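Local coordinates for protein D-mandelate dehydrogenase (Rhodotorula graminis, PDB 2W2K) that probably interconverts D-mandelate and the corresponding 2-keto acid with a nicotinamide cofactor, at residues D72-L77 against N100-A105; V195-A200 against A208-S213; A241-M246 against D264-A269. One frame throughout, in Å; residues are numbered along the deposited sequence.

How the contacts relate
From the N terminus, the chain closes three loops in series; none lies within another and none cross. Contact 1 brings the turn after helix 71-74 to the turn after helix 96-101, with strand 83-86 of the five-stranded parallel sheet between them in sequence. The chain then passes into the seven-stranded Rossmann sheet. Contact 2 closes the shortest loop, around helix 200-206, and ties the exit of strand 189-193 to edge strand 209-210. Contact 3 packs helix 240-245 beside helix 263-271, with strand 250-254 between them in the chain. The centres of contacts 2 and 3 are about 24 Å apart, while the centre of contact 1 is about 38 and 42 Å from theirs.

Contact 1: D72-L77 against N100-A105; sequences DLISHL and NERGVA
The side chain of Arg102 lies against the turn that follows helix 71-74, its CD 3.6 Å from Ile74 CG2 and 3.3 Å from Ile74 O. Its aliphatic part and the Ile74 side chain run past each other in opposite directions. The chain bends at its third torsion (chi3 83°), which turns the guanidinium toward the carbonyls of the type I turn from Ile74 to Leu77. Ile74 O and Ser75 O both lie over one face of the flat group. Leu77 O stands oblique to it and accepts a weak hydrogen bond from Arg102 NH2, 2.9 Å long and bent to 130° at the hydrogen. Arg102 NE is 3.3 Å from Ile74 O, but at an angle too poor for a bond; that carbonyl instead receives Leu77 N, closing the turn. Each segment takes in the last part of a helix that links neighbouring strands of the five-stranded parallel sheet, the core of the flavodoxin-like domain that binds substrate in this family, and the loop leading on from it. Buried Ile74 also touches Ala98 of helix 96-101, and buried Leu77 packs on Trp69. Leu77 CB comes within 4.4 Å of Arg102 NE.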
loop_
_atom_site.group_PDB
_atom_site.type_symbol
_atom_site.label_atom_id
_atom_site.label_comp_id
_atom_site.label_asym_id
_atom_site.label_seq_id
_atom_site.Cartn_x
_atom_site.Cartn_y
_atom_site.Cartn_z
ATOM N N ASP B 72 1.073 23.216 37.443
ATOM C CA ASP B 72 2.208 23.641 38.301
ATOM C C ASP B 72 3.378 24.236 37.494
ATOM O O ASP B 72 3.918 25.270 37.874
ATOM C CB ASP B 72 2.722 22.519 39.225
ATOM C CG ASP B 72 3.701 23.044 40.309
ATOM O OD1 ASP B 72 3.312 23.917 41.122
ATOM O OD2 ASP B 72 4.861 22.598 40.351
ATOM N N LEU B 73 3.774 23.557 36.410
ATOM C CA LEU B 73 4.809 24.082 35.489
ATOM C C LEU B 73 4.399 25.456 34.908
ATOM O O LEU B 73 5.186 26.433 34.941
ATOM C CB LEU B 73 5.087 23.045 34.374
ATOM C CG LEU B 73 6.196 23.339 33.334
ATOM C CD1 LEU B 73 6.758 22.082 32.739
ATOM C CD2 LEU B 73 5.669 24.267 32.209
ATOM N N ILE B 74 3.182 25.517 34.373
ATOM C CA ILE B 74 2.635 26.727 33.722
ATOM C C ILE B 74 2.568 27.952 34.667
ATOM O O ILE B 74 2.768 29.108 34.232
ATOM C CB ILE B 74 1.248 26.398 33.056
ATOM C CG1 ILE B 74 1.458 25.490 31.820
ATOM C CG2 ILE B 74 0.454 27.648 32.682
ATOM C CD1 ILE B 74 0.168 24.840 31.258
ATOM N N SER B 75 2.312 27.693 35.952
ATOM C CA SER B 75 2.233 28.746 36.974
ATOM C C SER B 75 3.545 29.542 37.136
ATOM O O SER B 75 3.538 30.649 37.696
ATOM C CB SER B 75 1.770 28.182 38.339
ATOM O OG SER B 75 2.841 27.562 39.058
ATOM N N HIS B 76 4.660 28.993 36.654
ATOM C CA HIS B 76 5.961 29.674 36.793
ATOM C C HIS B 76 6.462 30.341 35.502
ATOM O O HIS B 76 7.582 30.820 35.482
ATOM C CB HIS B 76 7.028 28.707 37.327
ATOM C CG HIS B 76 6.682 28.133 38.673
ATOM N ND1 HIS B 76 6.508 28.920 39.791
ATOM C CD2 HIS B 76 6.440 26.860 39.068
ATOM C CE1 HIS B 76 6.186 28.155 40.822
ATOM N NE2 HIS B 76 6.137 26.901 40.409
ATOM N N LEU B 77 5.664 30.337 34.434
ATOM C CA LEU B 77 6.075 31.018 33.192
ATOM C C LEU B 77 6.033 32.555 33.363
ATOM O O LEU B 77 5.176 33.075 34.091
ATOM C CB LEU B 77 5.204 30.547 32.017
ATOM C CG LEU B 77 5.299 29.078 31.585
ATOM C CD1 LEU B 77 4.014 28.631 30.845
ATOM C CD2 LEU B 77 6.559 28.820 30.713
ATOM N N ASN B 100 -4.125 29.133 28.353
ATOM C CA ASN B 100 -5.017 30.234 27.936
ATOM C C ASN B 100 -5.451 31.169 29.088
ATOM O O ASN B 100 -5.637 32.381 28.862
ATOM C CB ASN B 100 -6.270 29.689 27.218
ATOM C CG ASN B 100 -5.987 29.111 25.815
ATOM O OD1 ASN B 100 -4.938 29.348 25.178
ATOM N ND2 ASN B 100 -6.947 28.335 25.332
ATOM N N GLU B 101 -5.604 30.618 30.303
ATOM C CA GLU B 101 -5.915 31.411 31.518
ATOM C C GLU B 101 -4.871 32.489 31.801
ATOM O O GLU B 101 -5.216 33.570 32.304
ATOM C CB GLU B 101 -6.107 30.488 32.744
ATOM C CG GLU B 101 -6.370 31.191 34.115
ATOM C CD GLU B 101 -6.597 30.190 35.266
ATOM O OE1 GLU B 101 -5.702 29.363 35.536
ATOM O OE2 GLU B 101 -7.683 30.219 35.887
ATOM N N ARG B 102 -3.605 32.226 31.432
ATOM C CA ARG B 102 -2.502 33.194 31.571
ATOM C C ARG B 102 -2.398 34.182 30.397
ATOM O O ARG B 102 -1.436 34.966 30.311
ATOM C CB ARG B 102 -1.148 32.472 31.750
ATOM C CG ARG B 102 -0.969 31.756 33.075
ATOM C CD ARG B 102 0.444 31.191 33.240
ATOM N NE ARG B 102 1.455 32.144 33.721
ATOM C CZ ARG B 102 1.580 32.575 34.980
ATOM N NH1 ARG B 102 0.713 32.205 35.941
ATOM N NH2 ARG B 102 2.558 33.426 35.278
ATOM N N GLY B 103 -3.370 34.139 29.487
ATOM C CA GLY B 103 -3.378 35.042 28.334
ATOM C C GLY B 103 -2.390 34.655 27.235
ATOM O O GLY B 103 -2.002 35.510 26.453
ATOM N N VAL B 104 -2.005 33.366 27.185
ATOM C CA VAL B 104 -1.048 32.833 26.203
ATOM C C VAL B 104 -1.786 32.109 25.059
ATOM O O VAL B 104 -2.537 31.173 25.312
ATOM C CB VAL B 104 -0.009 31.851 26.848
ATOM C CG1 VAL B 104 1.026 31.351 25.781
ATOM C CG2 VAL B 104 0.696 32.496 28.069
ATOM N N ALA B 105 -1.542 32.548 23.817
ATOM C CA ALA B 105 -2.122 31.957 22.606
ATOM C C ALA B 105 -1.339 30.705 22.213
ATOM O O ALA B 105 -0.112 30.684 22.330
ATOM C CB ALA B 105 -2.079 32.987 21.440
#

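Contact 2: V195-A200 against A208-S213; sequences VAPADA and AERVDS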
loop_
_atom_site.group_PDB
_atom_site.type_symbol
_atom_site.label_atom_id
_atom_site.label_comp_id
_atom_site.label_asym_id
_atom_site.label_seq_id
_atom_site.Cartn_x
_atom_site.Cartn_y
_atom_site.Cartn_z
ATOM N N VAL B 195 -19.949 13.301 13.637
ATOM C CA VAL B 195 -20.758 14.201 14.468
ATOM C C VAL B 195 -21.438 15.322 13.644
ATOM O O VAL B 195 -22.467 15.855 14.052
ATOM C CB VAL B 195 -19.926 14.767 15.654
ATOM C CG1 VAL B 195 -19.491 13.641 16.569
ATOM C CG2 VAL B 195 -18.697 15.533 15.154
ATOM N N ALA B 196 -20.875 15.675 12.490
ATOM C CA ALA B 196 -21.463 16.695 11.623
ATOM C C ALA B 196 -21.588 16.162 10.194
ATOM O O ALA B 196 -20.775 15.325 9.788
ATOM C CB ALA B 196 -20.612 17.971 11.660
ATOM N N PRO B 197 -22.595 16.639 9.419
ATOM C CA PRO B 197 -22.704 16.182 8.034
ATOM C C PRO B 197 -21.562 16.715 7.174
ATOM O O PRO B 197 -21.085 17.827 7.414
ATOM C CB PRO B 197 -24.031 16.789 7.561
ATOM C CG PRO B 197 -24.222 17.995 8.411
ATOM C CD PRO B 197 -23.665 17.599 9.762
ATOM N N ALA B 198 -21.128 15.917 6.197
ATOM C CA ALA B 198 -20.154 16.357 5.216
ATOM C C ALA B 198 -20.775 17.442 4.346
ATOM O O ALA B 198 -21.974 17.415 4.053
ATOM C CB ALA B 198 -19.711 15.191 4.355
ATOM N N ASP B 199 -19.957 18.394 3.919
ATOM C CA ASP B 199 -20.428 19.420 2.998
ATOM C C ASP B 199 -20.997 18.762 1.738
ATOM O O ASP B 199 -20.596 17.648 1.367
ATOM C CB ASP B 199 -19.291 20.378 2.642
ATOM C CG ASP B 199 -18.110 19.666 2.005
ATOM O OD1 ASP B 199 -18.125 19.477 0.773
ATOM O OD2 ASP B 199 -17.166 19.304 2.737
ATOM N N ALA B 200 -21.927 19.456 1.085
ATOM C CA ALA B 200 -22.619 18.916 -0.087
ATOM C C ALA B 200 -21.655 18.515 -1.211
ATOM O O ALA B 200 -21.952 17.610 -1.989
ATOM C CB ALA B 200 -23.655 19.907 -0.592
ATOM N N ALA B 208 -20.678 9.618 -0.980
ATOM C CA ALA B 208 -20.740 9.266 0.452
ATOM C C ALA B 208 -22.174 9.066 0.947
ATOM O O ALA B 208 -23.032 9.928 0.701
ATOM C CB ALA B 208 -20.038 10.350 1.294
ATOM N N GLU B 209 -22.443 7.929 1.611
ATOM C CA GLU B 209 -23.743 7.706 2.270
ATOM C C GLU B 209 -23.573 7.819 3.793
ATOM O O GLU B 209 -22.791 7.079 4.362
ATOM C CB GLU B 209 -24.317 6.329 1.901
ATOM C CG GLU B 209 -25.660 6.043 2.588
ATOM C CD GLU B 209 -26.131 4.589 2.466
ATOM O OE1 GLU B 209 -25.611 3.832 1.614
ATOM O OE2 GLU B 209 -27.035 4.208 3.245
ATOM N N ARG B 210 -24.285 8.750 4.439
ATOM C CA ARG B 210 -24.211 8.910 5.908
ATOM C C ARG B 210 -25.154 7.934 6.642
ATOM O O ARG B 210 -26.316 7.734 6.225
ATOM C CB ARG B 210 -24.534 10.368 6.305
ATOM C CG ARG B 210 -24.156 10.778 7.757
ATOM C CD ARG B 210 -24.640 12.211 8.125
ATOM N NE ARG B 210 -24.088 12.630 9.423
ATOM C CZ ARG B 210 -24.481 13.686 10.133
ATOM N NH1 ARG B 210 -25.473 14.476 9.709
ATOM N NH2 ARG B 210 -23.888 13.947 11.298
ATOM N N VAL B 211 -24.676 7.347 7.732
ATOM C CA VAL B 211 -25.548 6.617 8.681
ATOM C C VAL B 211 -25.599 7.305 10.045
ATOM O O VAL B 211 -24.757 8.156 10.340
ATOM C CB VAL B 211 -25.190 5.081 8.802
ATOM C CG1 VAL B 211 -25.366 4.373 7.443
ATOM C CG2 VAL B 211 -23.764 4.872 9.359
ATOM N N ASP B 212 -26.587 6.952 10.880
ATOM C CA ASP B 212 -26.830 7.674 12.152
ATOM C C ASP B 212 -26.057 7.180 13.378
ATOM O O ASP B 212 -25.854 7.950 14.335
ATOM C CB ASP B 212 -28.331 7.692 12.499
ATOM C CG ASP B 212 -29.186 8.315 11.390
ATOM O OD1 ASP B 212 -28.787 9.360 10.821
ATOM O OD2 ASP B 212 -30.251 7.743 11.087
ATOM N N SER B 213 -25.627 5.916 13.360
ATOM C CA SER B 213 -24.959 5.312 14.529
ATOM C C SER B 213 -23.714 4.464 14.187
ATOM O O SER B 213 -23.543 4.012 13.042
ATOM C CB SER B 213 -25.958 4.449 15.300
ATOM O OG SER B 213 -26.171 3.201 14.646
#
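Arg210 NH2 hydrogen-bonds Asp194 O, one residue ahead of segment 195-200, and the same nitrogen lies 3.4 Å from Ala196 C. This is the edge of the Rossmann fold: Asp194, which binds NAD(+) in a structure of this protein, though no cofactor is bound to this chain, follows strand 189-193, and the chain then runs through 195-200 into helix 200-206 and returns as edge strand 209-210, parallel to the first strand. Arg210 reaches from the edge strand, past Tyr192, to the loop that leaves strand 189-193. A trans first torsion (chi1 -165°) and straight torsions beyond it carry the guanidinium at full stretch to the Ala196-Pro197 peptide. Pro197 N sits 3.3 Å above one face of the group, offset toward its rim, and Val195 O approaches the edge near its plane, 3.6 Å from Arg210 NH2. No hydrogen bond joins the two segments themselves; the polar hold comes from Asp194, and the rest is the flat cation laid on the proline in a surface contact. Farther along, Asp199 N-caps helix 200-206, its OD1 accepting from Thr202 N. The proline ring and the arginine meet at a slant, with Arg210 NH1 3.5 Å from Pro197 CB and 3.6 Å from Pro197 CD.

Contact 3: A241-M246 against D264-A269; sequences AFFAAM and DALIAA
Two neighbouring helices of the Rossmann domain, 240-245 and 263-271, meet here through the ring of Phe243. The short segment axes come within 10.1 Å and run nearly parallel, crossing at -26°, and the phenyl group bridges the two helices. With its CG anti to the carbonyl carbon (chi1 -66°), the ring reaches over to the second helix and settles among Ala265, Leu266 and Ala269. Ala269 CB lies 4.0 Å from Phe243 CG, at the base of the ring. Farther out, Phe243 CE2 is 4.0 Å from Ala265 CB and 3.7 Å from Leu266 N, close against the helix backbone. At the ring's end, CZ touches Leu266 CD1 at 3.9 Å, the two side chains crossing at an angle. The small alanines, one helical turn apart, let the ring come this near. Each helix is part of a beta-alpha-beta crossover, the two sharing strand 250-254. Leu275 of strand 275-280 touches both Phe243 and Leu266, joining the helix pair to the sheet. An alanine in place of Phe243 would probably leave a gap facing Ala265, Leu266 and Ala269. The backbone of the same residue is held as well: Phe243 O accepts a hydrogen bond from Lys274 NZ.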
loop_
_atom_site.group_PDB
_atom_site.type_symbol
_atom_site.label_atom_id
_atom_site.label_comp_id
_atom_site.label_asym_id
_atom_site.label_seq_id
_atom_site.Cartn_x
_atom_site.Cartn_y
_atom_site.Cartn_z
ATOM N N ALA B 241 -19.184 -4.238 21.684
ATOM C CA ALA B 241 -20.482 -4.103 20.944
ATOM C C ALA B 241 -20.281 -3.753 19.451
ATOM O O ALA B 241 -21.049 -4.195 18.563
ATOM C CB ALA B 241 -21.373 -3.064 21.613
ATOM N N PHE B 242 -19.250 -2.959 19.179
ATOM C CA PHE B 242 -18.921 -2.583 17.801
ATOM C C PHE B 242 -18.516 -3.817 16.994
ATOM O O PHE B 242 -19.026 -4.021 15.869
ATOM C CB PHE B 242 -17.790 -1.541 17.754
ATOM C CG PHE B 242 -17.564 -0.940 16.371
ATOM C CD1 PHE B 242 -18.180 0.249 16.018
ATOM C CD2 PHE B 242 -16.735 -1.578 15.428
ATOM C CE1 PHE B 242 -18.002 0.827 14.735
ATOM C CE2 PHE B 242 -16.511 -0.995 14.141
ATOM C CZ PHE B 242 -17.167 0.210 13.792
ATOM N N PHE B 243 -17.607 -4.626 17.546
ATOM C CA PHE B 243 -17.158 -5.854 16.873
ATOM C C PHE B 243 -18.306 -6.869 16.706
ATOM O O PHE B 243 -18.422 -7.523 15.638
ATOM C CB PHE B 243 -15.939 -6.497 17.555
ATOM C CG PHE B 243 -14.674 -5.666 17.473
ATOM C CD1 PHE B 243 -14.131 -5.301 16.220
ATOM C CD2 PHE B 243 -14.020 -5.245 18.637
ATOM C CE1 PHE B 243 -12.958 -4.514 16.129
ATOM C CE2 PHE B 243 -12.840 -4.462 18.561
ATOM C CZ PHE B 243 -12.307 -4.106 17.305
ATOM N N ALA B 244 -19.162 -6.986 17.732
ATOM C CA ALA B 244 -20.375 -7.836 17.603
ATOM C C ALA B 244 -21.241 -7.463 16.399
ATOM O O ALA B 244 -21.844 -8.359 15.724
ATOM C CB ALA B 244 -21.214 -7.843 18.932
ATOM N N ALA B 245 -21.302 -6.159 16.100
ATOM C CA ALA B 245 -22.094 -5.643 14.957
ATOM C C ALA B 245 -21.444 -5.833 13.577
ATOM O O ALA B 245 -22.152 -5.815 12.568
ATOM C CB ALA B 245 -22.512 -4.151 15.173
ATOM N N MET B 246 -20.121 -6.065 13.535
ATOM C CA MET B 246 -19.413 -6.270 12.253
ATOM C C MET B 246 -19.762 -7.592 11.551
ATOM O O MET B 246 -20.195 -8.557 12.193
ATOM C CB MET B 246 -17.881 -6.132 12.439
ATOM C CG MET B 246 -17.453 -4.697 12.822
ATOM S SD MET B 246 -15.650 -4.473 12.965
ATOM C CE MET B 246 -15.161 -4.418 11.223
ATOM N N ASP B 264 -8.093 -5.566 24.249
ATOM C CA ASP B 264 -8.690 -6.849 24.627
ATOM C C ASP B 264 -9.861 -7.267 23.732
ATOM O O ASP B 264 -9.938 -8.434 23.329
ATOM C CB ASP B 264 -9.101 -6.856 26.112
ATOM C CG ASP B 264 -7.901 -6.821 27.064
ATOM O OD1 ASP B 264 -6.774 -7.197 26.668
ATOM O OD2 ASP B 264 -8.097 -6.428 28.235
ATOM N N ALA B 265 -10.749 -6.318 23.396
ATOM C CA ALA B 265 -11.874 -6.602 22.481
ATOM C C ALA B 265 -11.390 -6.995 21.078
ATOM O O ALA B 265 -11.968 -7.902 20.438
ATOM C CB ALA B 265 -12.813 -5.395 22.400
ATOM N N LEU B 266 -10.342 -6.308 20.601
ATOM C CA LEU B 266 -9.762 -6.584 19.262
ATOM C C LEU B 266 -9.186 -8.019 19.205
ATOM O O LEU B 266 -9.492 -8.786 18.261
ATOM C CB LEU B 266 -8.695 -5.530 18.896
ATOM C CG LEU B 266 -7.925 -5.685 17.561
ATOM C CD1 LEU B 266 -8.868 -5.671 16.351
ATOM C CD2 LEU B 266 -6.828 -4.621 17.426
ATOM N N ILE B 267 -8.386 -8.369 20.227
ATOM C CA ILE B 267 -7.799 -9.722 20.383
ATOM C C ILE B 267 -8.882 -10.802 20.321
ATOM O O ILE B 267 -8.740 -11.784 19.598
ATOM C CB ILE B 267 -6.941 -9.882 21.710
ATOM C CG1 ILE B 267 -5.618 -9.104 21.625
ATOM C CG2 ILE B 267 -6.596 -11.354 21.953
ATOM C CD1 ILE B 267 -5.043 -8.707 23.000
ATOM N N ALA B 268 -9.974 -10.599 21.060
ATOM C CA ALA B 268 -11.077 -11.569 21.135
ATOM C C ALA B 268 -11.784 -11.788 19.797
ATOM O O ALA B 268 -12.138 -12.918 19.437
ATOM C CB ALA B 268 -12.081 -11.133 22.195
ATOM N N ALA B 269 -12.008 -10.686 19.076
ATOM C CA ALA B 269 -12.680 -10.717 17.765
ATOM C C ALA B 269 -11.834 -11.397 16.680
ATOM O O ALA B 269 -12.385 -12.038 15.786
ATOM C CB ALA B 269 -13.093 -9.292 17.345
#